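Local coordinates for protein farnesyltransferase, putative (Trypanosoma cruzi, PDB 3WCA) that probably catalyses the condensation of two farnesyl diphosphate molecules into squalene, the first committed step of sterol biosynthesis, and here holds a thio analogue of that substrate, at residues N194-F199 against I282-A287; L200-I205 against L258-H263; M253-L258 against E351-D356. The protein carries 1 engineered substitution. All blocks are in the same frame, centred on the assembly; numbering follows the deposited sequence.

Contacts 1 and 2 both reach the bound farnesyl thiodiphosphate, and contact 3 lies behind contact 2, away from the ligand. Contacts 1 and 2 share helix 191-207, their centres about 6 Å apart; one face of this helix lines the ligand pocket, while other sides turn to helix 274-294 and to the link entering helix 261-269. They are joined by a probable hydrogen bond of 2.9 Å between His-195 ND1 and His-260 ND1. The centre of contact 3 is about 10 Å from that of contact 2. Leu-258 belongs to both, and Lys-202 NZ of contact 2 forms a salt bridge of 2.9 Å with Asp-256 OD2 of contact 3.

Contact 1 of 3, residues N194-F199 against I282-A287; sequences NHMGLF and IPQVMA. With FPS (S-[(2E,6E)-3,7,11-trimethyldodeca-2,6,10-trienyl] trihydrogen thiodiphosphate), chain E.
Gln-284 reaches from helix 274-294 to the backbone of Met-196 on helix 191-207, making the single hydrogen bond between these two segments. Its NE2 donates to Met-196 O over 3.1 Å with a nearly straight N-H...O angle of 162°. Met-196 O lies close to the plane of the Gln-284 amide, but the donor sits above the plane of the carbonyl rather than on a lone pair. A bend at chi2 (-59°) folds the glutamine chain so that its amide ends between Met-196 and Phe-199. Glutamine suits this spot because it is long enough to span an axis separation of 10.3 Å and brings no charge into a buried interface.

Van der Waals contacts surround that bond. The flexible thioether of Met-196, bent at chi2 and chi3, passes obliquely across the glutamine, with SD 3.6 Å from Gln-284 CD and CE 3.4 Å from Gln-284 NE2. On the amide's oxygen side, Gln-284 OE1 comes to the edge of the Phe-199 ring, 3.2 Å from CD2, with ring and amide planes 30° apart. This oxygen is buried and has no hydrogen-bonding partner, so the polarised ring edge may offer it modest compensation. One turn on, Ala-287 CB lies 3.6 Å from Phe-199 CE2; its small methyl leaves room for the aromatic ring.

Helix 191-207 also meets the ligand. Met-196 CB approaches FPS C15 at 3.6 Å, and Gly-197 CA lies 3.7 Å from FPS C10; the bare CA is consistent with a prenyl chain running close to the backbone. A pocket-lining helix backed by a second one in this way is typical of the all-helical isoprenoid synthase fold, whose central cavity receives the farnesyl tail.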
# COMPACT_ATOMS: atom_id res chain seq x y z
N ASN A 194 10.92 0.10 -1.35
CA ASN A 194 10.27 0.01 -0.05
C ASN A 194 9.58 1.33 0.26
O ASN A 194 8.48 1.34 0.83
CB ASN A 194 11.31 -0.30 1.04
CG ASN A 194 10.67 -0.52 2.39
OD1 ASN A 194 10.02 -1.54 2.62
ND2 ASN A 194 10.84 0.45 3.28
N HIS A 195 10.23 2.44 -0.08
CA HIS A 195 9.64 3.75 0.13
C HIS A 195 8.32 3.83 -0.66
O HIS A 195 7.32 4.32 -0.15
CB HIS A 195 10.59 4.84 -0.38
CG HIS A 195 11.67 5.21 0.59
ND1 HIS A 195 11.42 5.85 1.78
CD2 HIS A 195 13.02 5.03 0.54
CE1 HIS A 195 12.56 6.06 2.42
NE2 HIS A 195 13.54 5.57 1.68
N MET A 196 8.33 3.33 -1.90
CA MET A 196 7.15 3.35 -2.75
C MET A 196 5.99 2.65 -2.04
O MET A 196 4.88 3.16 -2.00
CB MET A 196 7.45 2.64 -4.09
CG MET A 196 8.35 3.45 -5.05
SD MET A 196 7.39 4.58 -6.13
CE MET A 196 6.46 3.34 -7.08
N GLY A 197 6.27 1.48 -1.46
CA GLY A 197 5.23 0.76 -0.75
C GLY A 197 4.77 1.50 0.50
O GLY A 197 3.57 1.53 0.79
N LEU A 198 5.71 2.11 1.22
CA LEU A 198 5.35 2.82 2.44
C LEU A 198 4.49 4.04 2.18
O LEU A 198 3.57 4.31 2.94
CB LEU A 198 6.60 3.22 3.23
CG LEU A 198 6.96 2.25 4.37
CD1 LEU A 198 7.18 0.87 3.80
CD2 LEU A 198 8.21 2.74 5.10
N PHE A 199 4.78 4.77 1.11
CA PHE A 199 3.99 5.95 0.81
C PHE A 199 2.53 5.57 0.59
O PHE A 199 1.63 6.27 1.07
CB PHE A 199 4.50 6.68 -0.43
CG PHE A 199 3.82 8.01 -0.68
CD1 PHE A 199 3.86 9.01 0.30
CD2 PHE A 199 3.14 8.26 -1.87
CE1 PHE A 199 3.23 10.24 0.10
CE2 PHE A 199 2.50 9.48 -2.08
CZ PHE A 199 2.54 10.47 -1.11
N ILE A 282 0.62 5.53 -11.29
CA ILE A 282 -0.76 5.84 -10.96
C ILE A 282 -1.12 5.75 -9.49
O ILE A 282 -1.70 6.68 -8.95
CB ILE A 282 -1.71 4.98 -11.82
CG1 ILE A 282 -1.63 5.48 -13.27
CG2 ILE A 282 -3.14 5.01 -11.27
CD1 ILE A 282 -2.36 4.59 -14.29
N PRO A 283 -0.77 4.65 -8.82
CA PRO A 283 -1.10 4.56 -7.40
C PRO A 283 -0.38 5.64 -6.58
O PRO A 283 -0.93 6.18 -5.62
CB PRO A 283 -0.66 3.15 -7.03
CG PRO A 283 -0.84 2.38 -8.35
CD PRO A 283 -0.21 3.37 -9.30
N GLN A 284 0.86 5.96 -6.97
CA GLN A 284 1.61 6.98 -6.25
C GLN A 284 0.95 8.35 -6.43
O GLN A 284 0.78 9.09 -5.46
CB GLN A 284 3.06 7.05 -6.74
CG GLN A 284 3.89 5.77 -6.53
CD GLN A 284 3.99 5.37 -5.07
OE1 GLN A 284 4.07 6.22 -4.18
NE2 GLN A 284 4.01 4.07 -4.81
N VAL A 285 0.57 8.69 -7.65
CA VAL A 285 -0.08 9.99 -7.87
C VAL A 285 -1.41 10.06 -7.11
O VAL A 285 -1.77 11.10 -6.56
CB VAL A 285 -0.30 10.24 -9.37
CG1 VAL A 285 -1.08 11.54 -9.57
CG2 VAL A 285 1.04 10.31 -10.09
N MET A 286 -2.14 8.94 -7.07
CA MET A 286 -3.41 8.88 -6.35
C MET A 286 -3.19 9.07 -4.84
O MET A 286 -4.00 9.69 -4.16
CB MET A 286 -4.06 7.52 -6.56
CG MET A 286 -4.28 7.20 -8.00
SD MET A 286 -5.98 7.41 -8.36
CE MET A 286 -6.40 5.67 -8.50
N ALA A 287 -2.11 8.50 -4.33
CA ALA A 287 -1.79 8.61 -2.92
C ALA A 287 -1.49 10.06 -2.56
O ALA A 287 -1.94 10.55 -1.53
CB ALA A 287 -0.59 7.72 -2.58
C1 FPS E . -4.27 -2.10 -0.12
S1 FPS E . -5.23 -3.24 -1.24
C2 FPS E . -2.74 -2.32 -0.34
C3 FPS E . -1.69 -1.40 -0.32
C4 FPS E . -1.84 0.08 -0.06
C5 FPS E . -0.30 -1.95 -0.59
C6 FPS E . 0.05 -2.33 -2.07
C7 FPS E . 1.47 -1.88 -2.30
C8 FPS E . 2.08 -1.70 -3.49
C10 FPS E . 3.55 -1.25 -3.43
C9 FPS E . 1.39 -1.91 -4.84
C11 FPS E . 3.94 -0.42 -4.64
C12 FPS E . 5.44 -0.45 -4.78
C13 FPS E . 6.12 -0.40 -5.95
C14 FPS E . 5.45 -0.31 -7.32
C15 FPS E . 7.65 -0.43 -5.88
PA FPS E . -5.91 -2.19 -2.90
O1A FPS E . -4.73 -1.45 -3.58
O2A FPS E . -6.51 -3.20 -3.85
O3A FPS E . -7.27 -1.24 -2.64
PB FPS E . -7.72 -0.07 -1.51
O1B FPS E . -8.38 1.16 -2.21
O2B FPS E . -8.81 -0.68 -0.55
O3B FPS E . -6.44 0.49 -0.76

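Contact 2 of 3, residues L200-I205 against L258-H263; sequences LQKTNI and LVHVPH. With FPS (S-[(2E,6E)-3,7,11-trimethyldodeca-2,6,10-trienyl] trihydrogen thiodiphosphate), chain E.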
# COMPACT_ATOMS: atom_id res chain seq x y z
N LEU A 200 2.29 4.48 -0.12
CA LEU A 200 0.93 4.04 -0.37
C LEU A 200 0.25 3.55 0.91
O LEU A 200 -0.87 3.95 1.22
CB LEU A 200 0.87 2.92 -1.42
CG LEU A 200 1.44 3.14 -2.83
CD1 LEU A 200 1.00 1.97 -3.74
CD2 LEU A 200 0.94 4.47 -3.39
N GLN A 201 0.94 2.67 1.64
CA GLN A 201 0.36 2.11 2.84
C GLN A 201 0.05 3.20 3.86
O GLN A 201 -1.03 3.22 4.43
CB GLN A 201 1.29 1.05 3.44
CG GLN A 201 0.68 0.24 4.60
CD GLN A 201 -0.58 -0.53 4.20
OE1 GLN A 201 -0.62 -1.17 3.15
NE2 GLN A 201 -1.60 -0.49 5.04
N LYS A 202 0.98 4.12 4.07
CA LYS A 202 0.78 5.17 5.05
C LYS A 202 -0.36 6.12 4.69
O LYS A 202 -1.12 6.53 5.57
CB LYS A 202 2.09 5.95 5.27
CG LYS A 202 3.16 5.13 5.99
CD LYS A 202 4.32 6.00 6.45
CE LYS A 202 5.39 5.17 7.15
NZ LYS A 202 6.55 6.00 7.60
N THR A 203 -0.50 6.47 3.41
CA THR A 203 -1.58 7.36 3.01
C THR A 203 -2.90 6.65 3.28
O THR A 203 -3.86 7.28 3.72
CB THR A 203 -1.47 7.75 1.53
OG1 THR A 203 -0.21 8.41 1.31
CG2 THR A 203 -2.58 8.73 1.15
N ASN A 204 -2.96 5.34 3.07
CA ASN A 204 -4.20 4.65 3.33
C ASN A 204 -4.46 4.57 4.83
O ASN A 204 -5.58 4.77 5.27
CB ASN A 204 -4.20 3.25 2.72
CG ASN A 204 -4.24 3.28 1.19
OD1 ASN A 204 -4.57 4.29 0.58
ND2 ASN A 204 -3.92 2.15 0.57
N ILE A 205 -3.42 4.27 5.61
CA ILE A 205 -3.59 4.18 7.06
C ILE A 205 -4.10 5.51 7.62
O ILE A 205 -4.95 5.54 8.53
CB ILE A 205 -2.25 3.76 7.75
CG1 ILE A 205 -2.08 2.24 7.65
CG2 ILE A 205 -2.23 4.20 9.22
CD1 ILE A 205 -0.71 1.73 8.12
N LEU A 258 5.25 12.19 4.10
CA LEU A 258 5.93 13.01 3.12
C LEU A 258 7.41 12.68 2.98
O LEU A 258 8.02 12.99 1.97
CB LEU A 258 5.76 14.49 3.46
CG LEU A 258 4.38 15.04 3.09
CD1 LEU A 258 4.25 16.49 3.57
CD2 LEU A 258 4.22 14.94 1.58
N VAL A 259 7.97 12.06 4.02
CA VAL A 259 9.38 11.67 4.02
C VAL A 259 9.69 10.79 2.81
O VAL A 259 10.78 10.85 2.25
CB VAL A 259 9.74 10.85 5.32
CG1 VAL A 259 11.14 10.29 5.21
CG2 VAL A 259 9.64 11.73 6.56
N HIS A 260 8.72 9.98 2.40
CA HIS A 260 8.91 9.05 1.30
C HIS A 260 8.83 9.58 -0.12
O HIS A 260 9.31 8.92 -1.04
CB HIS A 260 7.90 7.93 1.45
CG HIS A 260 7.92 7.29 2.80
ND1 HIS A 260 8.98 6.52 3.23
CD2 HIS A 260 7.04 7.34 3.82
CE1 HIS A 260 8.75 6.13 4.47
NE2 HIS A 260 7.58 6.61 4.85
N VAL A 261 8.25 10.76 -0.30
CA VAL A 261 8.05 11.32 -1.63
C VAL A 261 9.29 11.54 -2.49
O VAL A 261 9.29 11.20 -3.67
CB VAL A 261 7.20 12.61 -1.54
CG1 VAL A 261 7.00 13.25 -2.91
CG2 VAL A 261 5.84 12.26 -0.94
N PRO A 262 10.37 12.09 -1.92
CA PRO A 262 11.55 12.28 -2.77
C PRO A 262 12.03 10.97 -3.37
O PRO A 262 12.53 10.93 -4.49
CB PRO A 262 12.57 12.88 -1.80
CG PRO A 262 11.70 13.65 -0.83
CD PRO A 262 10.58 12.66 -0.58
N HIS A 263 11.87 9.88 -2.60
CA HIS A 263 12.29 8.54 -2.99
C HIS A 263 11.35 7.91 -4.00
O HIS A 263 11.75 7.09 -4.82
CB HIS A 263 12.39 7.67 -1.73
CG HIS A 263 13.28 8.24 -0.68
ND1 HIS A 263 14.66 8.18 -0.75
CD2 HIS A 263 12.99 8.95 0.44
CE1 HIS A 263 15.18 8.83 0.27
NE2 HIS A 263 14.19 9.30 1.01
C1 FPS E . -4.27 -2.10 -0.12
S1 FPS E . -5.23 -3.24 -1.24
C2 FPS E . -2.74 -2.32 -0.34
C3 FPS E . -1.69 -1.40 -0.32
C4 FPS E . -1.84 0.08 -0.06
C5 FPS E . -0.30 -1.95 -0.59
C6 FPS E . 0.05 -2.33 -2.07
C7 FPS E . 1.47 -1.88 -2.30
C8 FPS E . 2.08 -1.70 -3.49
C10 FPS E . 3.55 -1.25 -3.43
C9 FPS E . 1.39 -1.91 -4.84
C11 FPS E . 3.94 -0.42 -4.64
C12 FPS E . 5.44 -0.45 -4.78
C13 FPS E . 6.12 -0.40 -5.95
C14 FPS E . 5.45 -0.31 -7.32
C15 FPS E . 7.65 -0.43 -5.88
PA FPS E . -5.91 -2.19 -2.90
O1A FPS E . -4.73 -1.45 -3.58
O2A FPS E . -6.51 -3.20 -3.85
O3A FPS E . -7.27 -1.24 -2.64
PB FPS E . -7.72 -0.07 -1.51
O1B FPS E . -8.38 1.16 -2.21
O2B FPS E . -8.81 -0.68 -0.55
O3B FPS E . -6.44 0.49 -0.76
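The imidazole of His-260 meets Lys-202 at its edge: the ammonium NZ lies in the ring plane and donates to NE2 at 3.0 Å. At the other ring nitrogen, ND1 pairs with His-195 ND1, the two rings inclined at about 50°, and His-195 in turn stacks on His-263. Leu-198 and Phe-199 pack against His-260 as well. Histidine suits the place because its two nitrogens can serve two polar partners from one flat group. His-260 sits in the type I turn from Leu-258 to Val-261 that leads into helix 261-269, so the contact joins helix 191-207 to that turn.

Lys-202 reaches the ring through a chain fully extended beyond CG, and crosses it at about a right angle. The charge has stronger partners in Asp-158 and Asp-256, both salt-bridged to NZ; the lysine thus binds three groups at once, and these carboxylates should favour its positive state.

Other residues of segment 200-205 meet the bound ligand. Leu-200 CD1 lies 3.8 Å from FPS C8, an apolar match for the prenyl chain, while Gln-201 OE1 sits 3.6 Å from FPS C3 nearer the thiodiphosphate. Asn-204 ND2 lies 3.0 Å from FPS C4, near the diphosphate end of the prenyl chain. In this protein the helix carries ion pairs on another side; characteristic of the squalene/phytoene synthase active site is the pocket-lining helix itself, which leads directly into the family's second aspartate-rich motif.

Contact 3 of 3, residues M253-L258 against E351-D356; sequences MVADAL and EHLVND
Two helices of the all-helical fold meet here, the C-terminal part of helix 243-258 against helix 347-362, through a small apolar interface with one water bridging the main chains and no direct hydrogen bond across it. Leu-353 is the residue that enters from the later helix. Its CB lies 4.1 Å from Leu-258 CB, where the two backbones approach to 6.3 Å between the CA atoms of these same residues. With CG anti to the carbonyl carbon (chi1 -73°) and chi2 at 167°, the CD1 methyl lies over the preceding turn of the other helix. CD1 rests 3.3 Å from Ala-255 O and 3.8 Å from Ala-255 CB. The alanine suits this place because a small methyl lets the leucine branch come down almost onto the backbone, and the branched leucine spans the distance between two turns.

The bridging water donates to Leu-258 O at 2.7 Å and to Leu-353 O at 2.8 Å. Using both its hydrogens, it ties the carbonyl of Leu-258 to a carbonyl within the other helix.

Around this pair, Leu-258 and Val-254 also touch Leu-291 of helix 274-294, while Ala-255 packs on Arg-349 and Ile-350. Met-253 and Asp-256 meet Tyr-157, so helix 243-258 lies packed among helix 154-179, helix 274-294 and helix 347-362.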
# COMPACT_ATOMS: atom_id res chain seq x y z
N MET A 253 1.05 12.94 11.09
CA MET A 253 1.09 11.68 10.35
C MET A 253 1.45 11.99 8.90
O MET A 253 2.30 11.32 8.31
CB MET A 253 -0.25 10.97 10.44
CG MET A 253 -0.57 10.44 11.83
SD MET A 253 0.44 9.02 12.35
CE MET A 253 -0.07 7.78 11.16
N VAL A 254 0.81 13.01 8.36
CA VAL A 254 1.06 13.44 6.99
C VAL A 254 2.55 13.75 6.83
O VAL A 254 3.20 13.27 5.89
CB VAL A 254 0.21 14.67 6.64
CG1 VAL A 254 0.62 15.24 5.29
CG2 VAL A 254 -1.26 14.28 6.60
N ALA A 255 3.09 14.55 7.75
CA ALA A 255 4.51 14.91 7.72
C ALA A 255 5.36 13.65 7.66
O ALA A 255 6.36 13.59 6.96
CB ALA A 255 4.88 15.73 8.96
N ASP A 256 4.95 12.64 8.41
CA ASP A 256 5.70 11.40 8.41
C ASP A 256 5.67 10.71 7.04
O ASP A 256 6.67 10.17 6.58
CB ASP A 256 5.16 10.47 9.47
CG ASP A 256 5.85 9.13 9.47
OD1 ASP A 256 7.02 9.08 9.90
OD2 ASP A 256 5.23 8.14 9.02
N ALA A 257 4.52 10.76 6.37
CA ALA A 257 4.41 10.12 5.05
C ALA A 257 5.17 10.87 3.97
O ALA A 257 5.69 10.27 3.04
CB ALA A 257 2.94 9.99 4.65
N LEU A 258 5.25 12.19 4.10
CA LEU A 258 5.93 13.01 3.12
C LEU A 258 7.41 12.68 2.98
O LEU A 258 8.02 12.99 1.97
CB LEU A 258 5.76 14.49 3.46
CG LEU A 258 4.38 15.04 3.09
CD1 LEU A 258 4.25 16.49 3.57
CD2 LEU A 258 4.22 14.94 1.58
N GLU A 351 6.73 22.48 5.76
CA GLU A 351 7.38 23.29 4.74
C GLU A 351 8.65 22.71 4.14
O GLU A 351 8.79 22.67 2.92
CB GLU A 351 7.64 24.70 5.27
CG GLU A 351 8.30 25.61 4.24
CD GLU A 351 8.29 27.08 4.63
OE1 GLU A 351 8.86 27.90 3.88
OE2 GLU A 351 7.71 27.41 5.69
N HIS A 352 9.59 22.27 4.97
CA HIS A 352 10.83 21.72 4.43
C HIS A 352 10.56 20.38 3.75
O HIS A 352 11.28 19.99 2.84
CB HIS A 352 11.90 21.55 5.51
CG HIS A 352 11.68 20.37 6.40
ND1 HIS A 352 12.55 19.30 6.44
CD2 HIS A 352 10.68 20.08 7.26
CE1 HIS A 352 12.10 18.41 7.30
NE2 HIS A 352 10.97 18.85 7.81
N LEU A 353 9.53 19.68 4.20
CA LEU A 353 9.20 18.40 3.60
C LEU A 353 8.61 18.63 2.21
O LEU A 353 8.85 17.85 1.29
CB LEU A 353 8.22 17.64 4.48
CG LEU A 353 8.85 17.07 5.75
CD1 LEU A 353 7.78 16.61 6.70
CD2 LEU A 353 9.77 15.93 5.38
N VAL A 354 7.83 19.70 2.07
CA VAL A 354 7.24 20.03 0.78
C VAL A 354 8.35 20.46 -0.16
O VAL A 354 8.39 20.03 -1.32
CB VAL A 354 6.20 21.18 0.91
CG1 VAL A 354 5.86 21.73 -0.47
CG2 VAL A 354 4.94 20.68 1.58
N ASN A 355 9.27 21.28 0.35
CA ASN A 355 10.39 21.76 -0.46
C ASN A 355 11.28 20.62 -0.92
O ASN A 355 11.79 20.64 -2.04
CB ASN A 355 11.21 22.81 0.30
CG ASN A 355 10.48 24.14 0.41
OD1 ASN A 355 10.05 24.71 -0.59
ND2 ASN A 355 10.34 24.64 1.63
N ASP A 356 11.49 19.62 -0.06
CA ASP A 356 12.30 18.46 -0.44
C ASP A 356 11.62 17.72 -1.59
O ASP A 356 12.28 17.29 -2.53
CB ASP A 356 12.48 17.49 0.72
CG ASP A 356 13.55 17.91 1.67
OD1 ASP A 356 14.55 18.49 1.18
OD2 ASP A 356 13.41 17.66 2.88
O HOH W 1 9.51 15.16 1.41